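Side-chain contacts in UBX domain-containing protein 7 (Homo sapiens, PDB 5X3P), which serves as a ubiquitin-binding adapter linking a subset of neddylated cullin-RING ligases to the segregase p97, which it engages through this UBX domain: residues L9-P14 against E19-P24; K39-E44 against V77-R82; R45-T50 against R54-H59. The protein carries 1 engineered substitution. One frame throughout, in Å; residues are numbered along the deposited sequence.

Contact 1: L9-P14 against E19-P24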
loop_
_atom_site.group_PDB
_atom_site.type_symbol
_atom_site.label_atom_id
_atom_site.label_comp_id
_atom_site.label_asym_id
_atom_site.label_seq_id
_atom_site.Cartn_x
_atom_site.Cartn_y
_atom_site.Cartn_z
ATOM N N LEU A 9 0.007 -0.029 -8.480
ATOM C CA LEU A 9 0.314 0.892 -7.403
ATOM C C LEU A 9 1.465 1.809 -7.763
ATOM O O LEU A 9 2.480 1.347 -8.285
ATOM C CB LEU A 9 0.673 0.099 -6.136
ATOM C CG LEU A 9 -0.384 -0.875 -5.601
ATOM C CD1 LEU A 9 0.096 -1.560 -4.331
ATOM C CD2 LEU A 9 -1.667 -0.126 -5.315
HETATM N N MSE A 10 1.293 3.103 -7.487
HETATM C CA MSE A 10 2.404 4.039 -7.381
HETATM C C MSE A 10 2.749 4.205 -5.894
HETATM O O MSE A 10 1.897 4.610 -5.098
HETATM C CB MSE A 10 2.037 5.403 -7.974
HETATM C CG MSE A 10 3.007 6.536 -7.538
HETATM SE SE MSE A 10 4.789 6.309 -8.333
HETATM C CE MSE A 10 4.272 6.904 -10.091
ATOM N N LEU A 11 3.990 3.886 -5.521
ATOM C CA LEU A 11 4.440 4.057 -4.143
ATOM C C LEU A 11 5.281 5.328 -4.033
ATOM O O LEU A 11 6.216 5.546 -4.808
ATOM C CB LEU A 11 5.245 2.846 -3.680
ATOM C CG LEU A 11 4.594 1.493 -3.927
ATOM C CD1 LEU A 11 5.531 0.391 -3.444
ATOM C CD2 LEU A 11 3.244 1.409 -3.213
ATOM N N ARG A 12 4.922 6.191 -3.089
ATOM C CA ARG A 12 5.604 7.469 -2.929
ATOM C C ARG A 12 6.288 7.461 -1.564
ATOM O O ARG A 12 5.618 7.578 -0.536
ATOM C CB ARG A 12 4.595 8.610 -3.015
ATOM C CG ARG A 12 3.824 8.682 -4.329
ATOM C CD ARG A 12 4.631 9.399 -5.405
ATOM N NE ARG A 12 5.002 10.740 -4.963
ATOM C CZ ARG A 12 4.200 11.797 -5.031
ATOM N NH1 ARG A 12 2.973 11.674 -5.526
ATOM N NH2 ARG A 12 4.622 12.981 -4.599
ATOM N N TYR A 13 7.608 7.272 -1.558
ATOM C CA TYR A 13 8.371 7.183 -0.306
ATOM C C TYR A 13 8.723 8.575 0.194
ATOM O O TYR A 13 8.833 9.508 -0.608
ATOM C CB TYR A 13 9.619 6.316 -0.509
ATOM C CG TYR A 13 9.322 4.867 -0.874
ATOM C CD1 TYR A 13 8.994 3.931 0.103
ATOM C CD2 TYR A 13 9.392 4.430 -2.193
ATOM C CE1 TYR A 13 8.736 2.593 -0.231
ATOM C CE2 TYR A 13 9.138 3.106 -2.537
ATOM C CZ TYR A 13 8.810 2.196 -1.555
ATOM O OH TYR A 13 8.555 0.889 -1.911
ATOM N N PRO A 14 8.894 8.748 1.523
ATOM C CA PRO A 14 8.933 10.143 1.969
ATOM C C PRO A 14 10.256 10.854 1.647
ATOM O O PRO A 14 10.331 12.067 1.838
ATOM C CB PRO A 14 8.737 10.029 3.483
ATOM C CG PRO A 14 9.400 8.735 3.832
ATOM C CD PRO A 14 9.152 7.808 2.633
ATOM N N GLU A 19 8.202 4.251 -6.811
ATOM C CA GLU A 19 8.321 2.889 -7.291
ATOM C C GLU A 19 6.963 2.434 -7.792
ATOM O O GLU A 19 5.940 2.719 -7.152
ATOM C CB GLU A 19 8.771 1.976 -6.147
ATOM C CG GLU A 19 8.893 0.521 -6.559
ATOM C CD GLU A 19 9.190 -0.388 -5.384
ATOM O OE1 GLU A 19 9.206 0.100 -4.227
ATOM O OE2 GLU A 19 9.402 -1.598 -5.625
ATOM N N GLN A 20 6.931 1.732 -8.923
ATOM C CA GLN A 20 5.647 1.213 -9.398
ATOM C C GLN A 20 5.642 -0.299 -9.370
ATOM O O GLN A 20 6.577 -0.943 -9.857
ATOM C CB GLN A 20 5.324 1.738 -10.801
ATOM C CG GLN A 20 4.823 3.175 -10.805
ATOM C CD GLN A 20 4.928 3.811 -12.162
ATOM O OE1 GLN A 20 5.990 4.314 -12.540
ATOM N NE2 GLN A 20 3.816 3.805 -12.912
ATOM N N ILE A 21 4.599 -0.866 -8.769
ATOM C CA ILE A 21 4.459 -2.317 -8.716
ATOM C C ILE A 21 3.025 -2.686 -9.049
ATOM O O ILE A 21 2.133 -1.845 -8.921
ATOM C CB ILE A 21 4.794 -2.874 -7.322
ATOM C CG1 ILE A 21 3.765 -2.392 -6.283
ATOM C CG2 ILE A 21 6.216 -2.510 -6.922
ATOM C CD1 ILE A 21 3.940 -3.007 -4.883
ATOM N N THR A 22 2.792 -3.935 -9.467
ATOM C CA THR A 22 1.425 -4.406 -9.672
ATOM C C THR A 22 1.166 -5.628 -8.807
ATOM O O THR A 22 1.959 -6.562 -8.813
ATOM C CB THR A 22 1.199 -4.799 -11.142
ATOM O OG1 THR A 22 1.226 -3.622 -11.945
ATOM C CG2 THR A 22 -0.147 -5.514 -11.331
ATOM N N LEU A 23 0.057 -5.639 -8.074
ATOM C CA LEU A 23 -0.331 -6.831 -7.323
ATOM C C LEU A 23 -1.683 -7.341 -7.810
ATOM O O LEU A 23 -2.567 -6.544 -8.128
ATOM C CB LEU A 23 -0.371 -6.547 -5.813
ATOM C CG LEU A 23 0.993 -6.215 -5.188
ATOM C CD1 LEU A 23 0.860 -5.715 -3.755
ATOM C CD2 LEU A 23 1.919 -7.426 -5.209
ATOM N N PRO A 24 -1.857 -8.675 -7.867
ATOM C CA PRO A 24 -3.174 -9.213 -8.242
ATOM C C PRO A 24 -4.218 -8.713 -7.243
ATOM O O PRO A 24 -3.867 -8.478 -6.074
ATOM C CB PRO A 24 -2.994 -10.736 -8.096
ATOM C CG PRO A 24 -1.497 -10.962 -8.190
ATOM C CD PRO A 24 -0.870 -9.734 -7.577
#
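The Y13 hydroxyl donates to E19 OE1, with only 2.5 Å between Y13 OH and E19 OE1, and the bond bridges the turn end of the first beta hairpin of the ubiquitin-like (beta-grasp) UBX domain. E19 points its CG away from its own backbone N (chi1 179°) and stays extended beyond it, which carries the carboxylate out to the edge of the tyrosine ring. Ring and carboxylate are nearly coplanar, 27° apart, and the hydroxyl meets OE1 nearly along the C-O direction. E19 CB also lies in the plane of the ring, beside CE2. The other oxygen, OE2, is taken by H35 NE2 of helix 29-38, so the carboxylate is held at both oxygens and probably keeps its negative charge.

Behind this bond the strands run antiparallel. L11 and E19 form a hydrogen-bonded pair, with L11 N to E19 O at 2.8 Å, and L9 and I21 form the next, with L9 N to I21 O also at 2.8 Å. M10 and Q20 are the non-hydrogen-bonded pair between them.

L9, L11 and I21 share the face turned to helix 29-38, where L32 and H35 cover them. I21 CD1 touches both leucines, 4.0 Å from L11 CD1 and 4.1 Å from L9 CD1, and L11 stands roughly perpendicular to I21. On the other face the selenomethionine M10 is bent at chi2 (69°) and chi3, folding its end back over the neighbouring strand: its CE lies 3.8 Å from Q20 CD, just beyond the selenium.

Contact 2: K39-E44 against V77-R82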
loop_
_atom_site.group_PDB
_atom_site.type_symbol
_atom_site.label_atom_id
_atom_site.label_comp_id
_atom_site.label_asym_id
_atom_site.label_seq_id
_atom_site.Cartn_x
_atom_site.Cartn_y
_atom_site.Cartn_z
ATOM N N LYS A 39 11.790 -2.453 1.521
ATOM C CA LYS A 39 12.409 -1.259 0.938
ATOM C C LYS A 39 12.923 -0.326 2.024
ATOM O O LYS A 39 13.319 0.814 1.743
ATOM C CB LYS A 39 11.429 -0.499 0.031
ATOM C CG LYS A 39 11.028 -1.245 -1.243
ATOM C CD LYS A 39 12.226 -1.513 -2.147
ATOM C CE LYS A 39 11.797 -2.274 -3.393
ATOM N NZ LYS A 39 12.961 -2.876 -4.101
ATOM N N GLY A 40 12.900 -0.807 3.264
ATOM C CA GLY A 40 13.468 -0.069 4.376
ATOM C C GLY A 40 12.465 0.720 5.197
ATOM O O GLY A 40 12.853 1.587 5.970
ATOM N N TYR A 41 11.176 0.420 5.046
ATOM C CA TYR A 41 10.153 1.127 5.809
ATOM C C TYR A 41 9.295 0.172 6.645
ATOM O O TYR A 41 8.205 -0.237 6.233
ATOM C CB TYR A 41 9.300 1.986 4.868
ATOM C CG TYR A 41 10.121 3.014 4.131
ATOM C CD1 TYR A 41 10.331 4.265 4.674
ATOM C CD2 TYR A 41 10.699 2.726 2.902
ATOM C CE1 TYR A 41 11.089 5.214 4.020
ATOM C CE2 TYR A 41 11.467 3.662 2.234
ATOM C CZ TYR A 41 11.652 4.912 2.801
ATOM O OH TYR A 41 12.402 5.866 2.162
ATOM N N PRO A 42 9.796 -0.189 7.834
ATOM C CA PRO A 42 9.123 -1.192 8.661
ATOM C C PRO A 42 7.774 -0.701 9.164
ATOM O O PRO A 42 7.649 0.476 9.536
ATOM C CB PRO A 42 10.094 -1.401 9.839
ATOM C CG PRO A 42 10.991 -0.222 9.832
ATOM C CD PRO A 42 11.077 0.253 8.409
ATOM N N ASN A 43 6.795 -1.605 9.200
ATOM C CA ASN A 43 5.431 -1.272 9.602
ATOM C C ASN A 43 5.315 -0.642 10.992
ATOM O O ASN A 43 4.425 0.176 11.243
ATOM C CB ASN A 43 4.548 -2.518 9.519
ATOM C CG ASN A 43 3.107 -2.229 9.889
ATOM O OD1 ASN A 43 2.395 -1.545 9.145
ATOM N ND2 ASN A 43 2.663 -2.753 11.037
ATOM N N GLU A 44 6.210 -1.029 11.898
ATOM C CA GLU A 44 6.217 -0.469 13.254
ATOM C C GLU A 44 6.460 1.039 13.280
ATOM O O GLU A 44 6.103 1.707 14.248
ATOM C CB GLU A 44 7.237 -1.186 14.164
ATOM C CG GLU A 44 8.202 -2.136 13.451
ATOM C CD GLU A 44 7.515 -3.386 12.904
ATOM O OE1 GLU A 44 6.659 -3.954 13.616
ATOM O OE2 GLU A 44 7.815 -3.781 11.753
ATOM N N VAL A 77 0.075 5.300 -3.324
ATOM C CA VAL A 77 0.205 4.982 -1.907
ATOM C C VAL A 77 1.365 5.783 -1.328
ATOM O O VAL A 77 2.514 5.627 -1.768
ATOM C CB VAL A 77 0.474 3.481 -1.675
ATOM C CG1 VAL A 77 0.546 3.183 -0.169
ATOM C CG2 VAL A 77 -0.619 2.619 -2.314
ATOM N N PHE A 78 1.063 6.635 -0.349
ATOM C CA PHE A 78 2.102 7.367 0.370
ATOM C C PHE A 78 2.602 6.568 1.561
ATOM O O PHE A 78 1.815 6.089 2.370
ATOM C CB PHE A 78 1.562 8.709 0.839
ATOM C CG PHE A 78 1.194 9.613 -0.284
ATOM C CD1 PHE A 78 2.170 10.378 -0.911
ATOM C CD2 PHE A 78 -0.116 9.683 -0.749
ATOM C CE1 PHE A 78 1.844 11.212 -1.976
ATOM C CE2 PHE A 78 -0.448 10.516 -1.820
ATOM C CZ PHE A 78 0.528 11.277 -2.431
ATOM N N VAL A 79 3.915 6.426 1.662
ATOM C CA VAL A 79 4.520 5.827 2.837
ATOM C C VAL A 79 4.827 6.963 3.817
ATOM O O VAL A 79 5.624 7.850 3.514
ATOM C CB VAL A 79 5.797 5.042 2.461
ATOM C CG1 VAL A 79 6.398 4.360 3.676
ATOM C CG2 VAL A 79 5.481 4.021 1.390
ATOM N N GLN A 80 4.167 6.950 4.976
ATOM C CA GLN A 80 4.304 8.023 5.967
ATOM C C GLN A 80 4.872 7.468 7.248
ATOM O O GLN A 80 4.625 6.313 7.588
ATOM C CB GLN A 80 2.944 8.620 6.306
ATOM C CG GLN A 80 2.369 9.532 5.267
ATOM C CD GLN A 80 1.052 10.122 5.713
ATOM O OE1 GLN A 80 0.684 10.046 6.891
ATOM N NE2 GLN A 80 0.329 10.713 4.774
ATOM N N GLU A 81 5.592 8.306 7.982
ATOM C CA GLU A 81 6.066 7.930 9.308
ATOM C C GLU A 81 4.877 8.019 10.268
ATOM O O GLU A 81 4.091 8.984 10.200
ATOM C CB GLU A 81 7.176 8.891 9.746
ATOM C CG GLU A 81 8.045 8.384 10.883
ATOM C CD GLU A 81 9.204 9.325 11.194
ATOM O OE1 GLU A 81 9.190 9.944 12.278
ATOM O OE2 GLU A 81 10.115 9.445 10.346
ATOM N N ARG A 82 4.715 7.023 11.142
ATOM C CA ARG A 82 3.603 7.058 12.105
ATOM C C ARG A 82 3.733 8.232 13.082
ATOM O O ARG A 82 4.827 8.780 13.280
ATOM C CB ARG A 82 3.475 5.723 12.856
ATOM C CG ARG A 82 3.183 4.542 11.931
ATOM C CD ARG A 82 3.051 3.239 12.701
ATOM N NE ARG A 82 2.741 2.123 11.802
ATOM C CZ ARG A 82 1.515 1.742 11.477
ATOM N NH1 ARG A 82 0.477 2.394 11.978
ATOM N NH2 ARG A 82 1.333 0.723 10.642
#
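The R82 guanidinium turns one edge to N43 and stands almost upright to its side-chain amide, the two planes 82° apart. The grip is side-on: two nitrogens serve two oxygens, and NH2 adds a weak bond to N43 O. R82 NE donates to the backbone N43 O at 2.6 Å, nearly in line with the carbonyl, while R82 NH2 reaches N43 OD1 at 2.9 Å. OD1 lies in the guanidinium plane, but NH2 approaches from above the amide plane, 52° out of it, and the bond is bent. OD1 is also hydrogen-bonded to Y62 OH, and NH1 binds S58 OG, so neighbouring groups help fix the rotation of the guanidinium. The R82 chain runs fully extended from CG to NE, which lets it span from the strand end to the loop.

Further in, V79 CG1 packs against Y41 CB at 3.9 Å, V79 set nearly square to the tyrosine. The Y41 ring continues the packing, edge-to-face with F46 and against Y13.

Segment 39-44 leaves helix 29-38 through a Schellman motif, with G40 at positive phi. This helix exit, tied to the end of strand 74-81, belongs to the ubiquitin-like beta-grasp fold of the UBX domain.

Contact 3: R45-T50 against R54-H59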
loop_
_atom_site.group_PDB
_atom_site.type_symbol
_atom_site.label_atom_id
_atom_site.label_comp_id
_atom_site.label_asym_id
_atom_site.label_seq_id
_atom_site.Cartn_x
_atom_site.Cartn_y
_atom_site.Cartn_z
ATOM N N ARG A 45 7.061 1.572 12.220
ATOM C CA ARG A 45 7.421 2.995 12.159
ATOM C C ARG A 45 6.683 3.752 11.036
ATOM O O ARG A 45 6.520 4.982 11.117
ATOM C CB ARG A 45 8.946 3.161 11.971
ATOM C CG ARG A 45 9.445 4.603 12.064
ATOM C CD ARG A 45 10.939 4.732 11.717
ATOM N NE ARG A 45 11.418 6.110 11.828
ATOM C CZ ARG A 45 12.501 6.473 12.512
ATOM N NH1 ARG A 45 13.222 5.556 13.149
ATOM N NH2 ARG A 45 12.867 7.749 12.559
ATOM N N PHE A 46 6.253 3.025 10.001
ATOM C CA PHE A 46 5.596 3.637 8.831
ATOM C C PHE A 46 4.227 3.028 8.547
ATOM O O PHE A 46 3.975 1.866 8.879
ATOM C CB PHE A 46 6.474 3.513 7.583
ATOM C CG PHE A 46 7.797 4.213 7.710
ATOM C CD1 PHE A 46 8.898 3.552 8.247
ATOM C CD2 PHE A 46 7.932 5.539 7.326
ATOM C CE1 PHE A 46 10.125 4.208 8.391
ATOM C CE2 PHE A 46 9.147 6.212 7.474
ATOM C CZ PHE A 46 10.250 5.548 8.001
ATOM N N GLU A 47 3.339 3.815 7.942
ATOM C CA GLU A 47 2.004 3.330 7.582
ATOM C C GLU A 47 1.745 3.738 6.138
ATOM O O GLU A 47 2.485 4.569 5.576
ATOM C CB GLU A 47 0.941 3.929 8.493
ATOM C CG GLU A 47 0.884 5.471 8.493
ATOM C CD GLU A 47 -0.183 5.989 9.432
ATOM O OE1 GLU A 47 -1.296 5.430 9.414
ATOM O OE2 GLU A 47 0.088 6.933 10.200
ATOM N N LEU A 48 0.728 3.156 5.519
ATOM C CA LEU A 48 0.460 3.446 4.119
ATOM C C LEU A 48 -0.855 4.220 4.047
ATOM O O LEU A 48 -1.798 3.918 4.780
ATOM C CB LEU A 48 0.385 2.147 3.304
ATOM C CG LEU A 48 1.574 1.216 3.569
ATOM C CD1 LEU A 48 1.351 -0.158 2.951
ATOM C CD2 LEU A 48 2.848 1.837 3.035
ATOM N N LEU A 49 -0.903 5.233 3.189
ATOM C CA LEU A 49 -2.120 6.012 2.969
ATOM C C LEU A 49 -2.334 6.103 1.477
ATOM O O LEU A 49 -1.396 6.411 0.757
ATOM C CB LEU A 49 -1.979 7.424 3.536
ATOM C CG LEU A 49 -2.301 7.605 5.018
ATOM C CD1 LEU A 49 -1.103 7.238 5.874
ATOM C CD2 LEU A 49 -2.768 9.031 5.320
ATOM N N THR A 50 -3.548 5.831 0.998
ATOM C CA THR A 50 -3.817 6.005 -0.431
ATOM C C THR A 50 -4.237 7.436 -0.665
ATOM O O THR A 50 -4.835 8.052 0.217
ATOM C CB THR A 50 -4.912 5.051 -0.964
ATOM O OG1 THR A 50 -6.133 5.274 -0.239
ATOM C CG2 THR A 50 -4.465 3.594 -0.837
ATOM N N ARG A 54 -9.083 8.398 -0.201
ATOM C CA ARG A 54 -8.170 8.508 0.923
ATOM C C ARG A 54 -8.473 7.401 1.926
ATOM O O ARG A 54 -9.597 7.262 2.400
ATOM C CB ARG A 54 -8.292 9.874 1.595
ATOM C CG ARG A 54 -7.377 10.038 2.800
ATOM C CD ARG A 54 -7.476 11.439 3.383
ATOM N NE ARG A 54 -6.818 11.552 4.690
ATOM C CZ ARG A 54 -5.535 11.862 4.864
ATOM N NH1 ARG A 54 -4.754 12.080 3.811
ATOM N NH2 ARG A 54 -5.029 11.947 6.091
ATOM N N ARG A 55 -7.458 6.612 2.250
ATOM C CA ARG A 55 -7.638 5.480 3.139
ATOM C C ARG A 55 -6.390 5.360 3.988
ATOM O O ARG A 55 -5.283 5.513 3.484
ATOM C CB ARG A 55 -7.825 4.199 2.315
ATOM C CG ARG A 55 -9.210 4.022 1.678
ATOM C CD ARG A 55 -9.186 2.874 0.681
ATOM N NE ARG A 55 -8.286 3.284 -0.363
ATOM C CZ ARG A 55 -8.518 3.236 -1.660
ATOM N NH1 ARG A 55 -9.629 2.713 -2.165
ATOM N NH2 ARG A 55 -7.587 3.711 -2.447
ATOM N N LYS A 56 -6.564 5.102 5.278
ATOM C CA LYS A 56 -5.434 4.731 6.111
ATOM C C LYS A 56 -5.406 3.212 6.095
ATOM O O LYS A 56 -6.243 2.567 6.743
ATOM C CB LYS A 56 -5.624 5.250 7.535
ATOM C CG LYS A 56 -5.884 6.752 7.638
ATOM C CD LYS A 56 -4.661 7.505 8.160
ATOM C CE LYS A 56 -5.013 8.943 8.577
ATOM N NZ LYS A 56 -5.887 9.018 9.792
ATOM N N LEU A 57 -4.485 2.636 5.328
ATOM C CA LEU A 57 -4.445 1.186 5.163
ATOM C C LEU A 57 -4.015 0.510 6.464
ATOM O O LEU A 57 -4.286 -0.681 6.702
ATOM C CB LEU A 57 -3.505 0.802 4.010
ATOM C CG LEU A 57 -3.777 1.423 2.636
ATOM C CD1 LEU A 57 -2.759 0.888 1.622
ATOM C CD2 LEU A 57 -5.175 1.052 2.174
ATOM N N SER A 58 -3.351 1.265 7.330
ATOM C CA SER A 58 -2.956 0.692 8.605
ATOM C C SER A 58 -4.195 0.483 9.470
ATOM O O SER A 58 -4.153 -0.269 10.434
ATOM C CB SER A 58 -1.915 1.573 9.318
ATOM O OG SER A 58 -1.549 1.035 10.591
ATOM N N HIS A 59 -5.302 1.139 9.123
ATOM C CA HIS A 59 -6.556 0.938 9.874
ATOM C C HIS A 59 -7.282 -0.353 9.455
ATOM O O HIS A 59 -8.269 -0.756 10.081
ATOM C CB HIS A 59 -7.503 2.138 9.721
ATOM C CG HIS A 59 -7.024 3.381 10.395
ATOM N ND1 HIS A 59 -7.793 4.520 10.477
ATOM C CD2 HIS A 59 -5.855 3.664 11.021
ATOM C CE1 HIS A 59 -7.123 5.455 11.133
ATOM N NE2 HIS A 59 -5.947 4.958 11.477
HETATM O O HOH W 1 -2.510 3.975 7.492
#
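Strand 46-50 turns back antiparallel along residues 54-59, held by backbone bonds from T50 N to R55 O and from L57 N to L48 O (both 3.0 Å), while L49 and K56 form a non-hydrogen-bonded pair between them. At the turn end, R55 NE donates to T50 OG1 at 2.9 Å, the oxygen tilted 17° from the guanidinium plane. T50 CB lies in that plane, at the same edge. T50 OG1 sits between its backbone N and carbonyl carbon (chi1 59°) and also bonds to P53 O, so the hydroxyl pins both the turn and the arginine. The guanidinium is drawn onward by its NH2, which forms a salt bridge to E75 OE2.

On the L49 side, L49 CD2 rests over one face of the R54 guanidinium, 3.8 Å from R54 NH2. The same methyl touches K56 CD at 3.7 Å, the leucine and lysine running alongside each other in one direction. R54 ends the Phe-Pro-Arg sequence in the turn, a signature that in UBX domains typically enters the p97 N-domain pocket.

Past the pairing, residues 57-59 coil into a 3-10 segment. There a water bridges the two segments as well: it donates to E47 OE1 (2.7 Å) and to L48 O (2.8 Å) and accepts from S58 N. S58 CB packs on E47 CB, while S58 OG turns to R82.

L57 CD1 meets L48 CB at 3.8 Å on the inner side, where L48 reaches L32, V33 and V36 of helix 29-38 and L57 reaches L32. Strand 46-50 lies between strand 74-81 and the short edge strand 55-56, its L48 also touching V77 and V79.

Overall arrangement
From the N terminus, contact 1 closes the first hairpin, strands 6-12 and 18-24, before the chain enters helix 29-38. Contact 2 then opens at the exit of that helix and closes at the end of strand 74-81, a much longer loop that encloses contact 3, the hairpin of 46-50 with 55-56. No contacts cross along the sequence. Strand 74-81 is the common seam: V77 bonds to M10 and R12 of contact 1 on one flank, and F78, and R82 just past the strand, bond to L49 and R45 of contact 3 on the other. Contacts 1 and 3 thus lie on opposite sides of the chain's centre, about 13 Å apart between centres, and Y13 against Y41 joins contact 1 to contact 2.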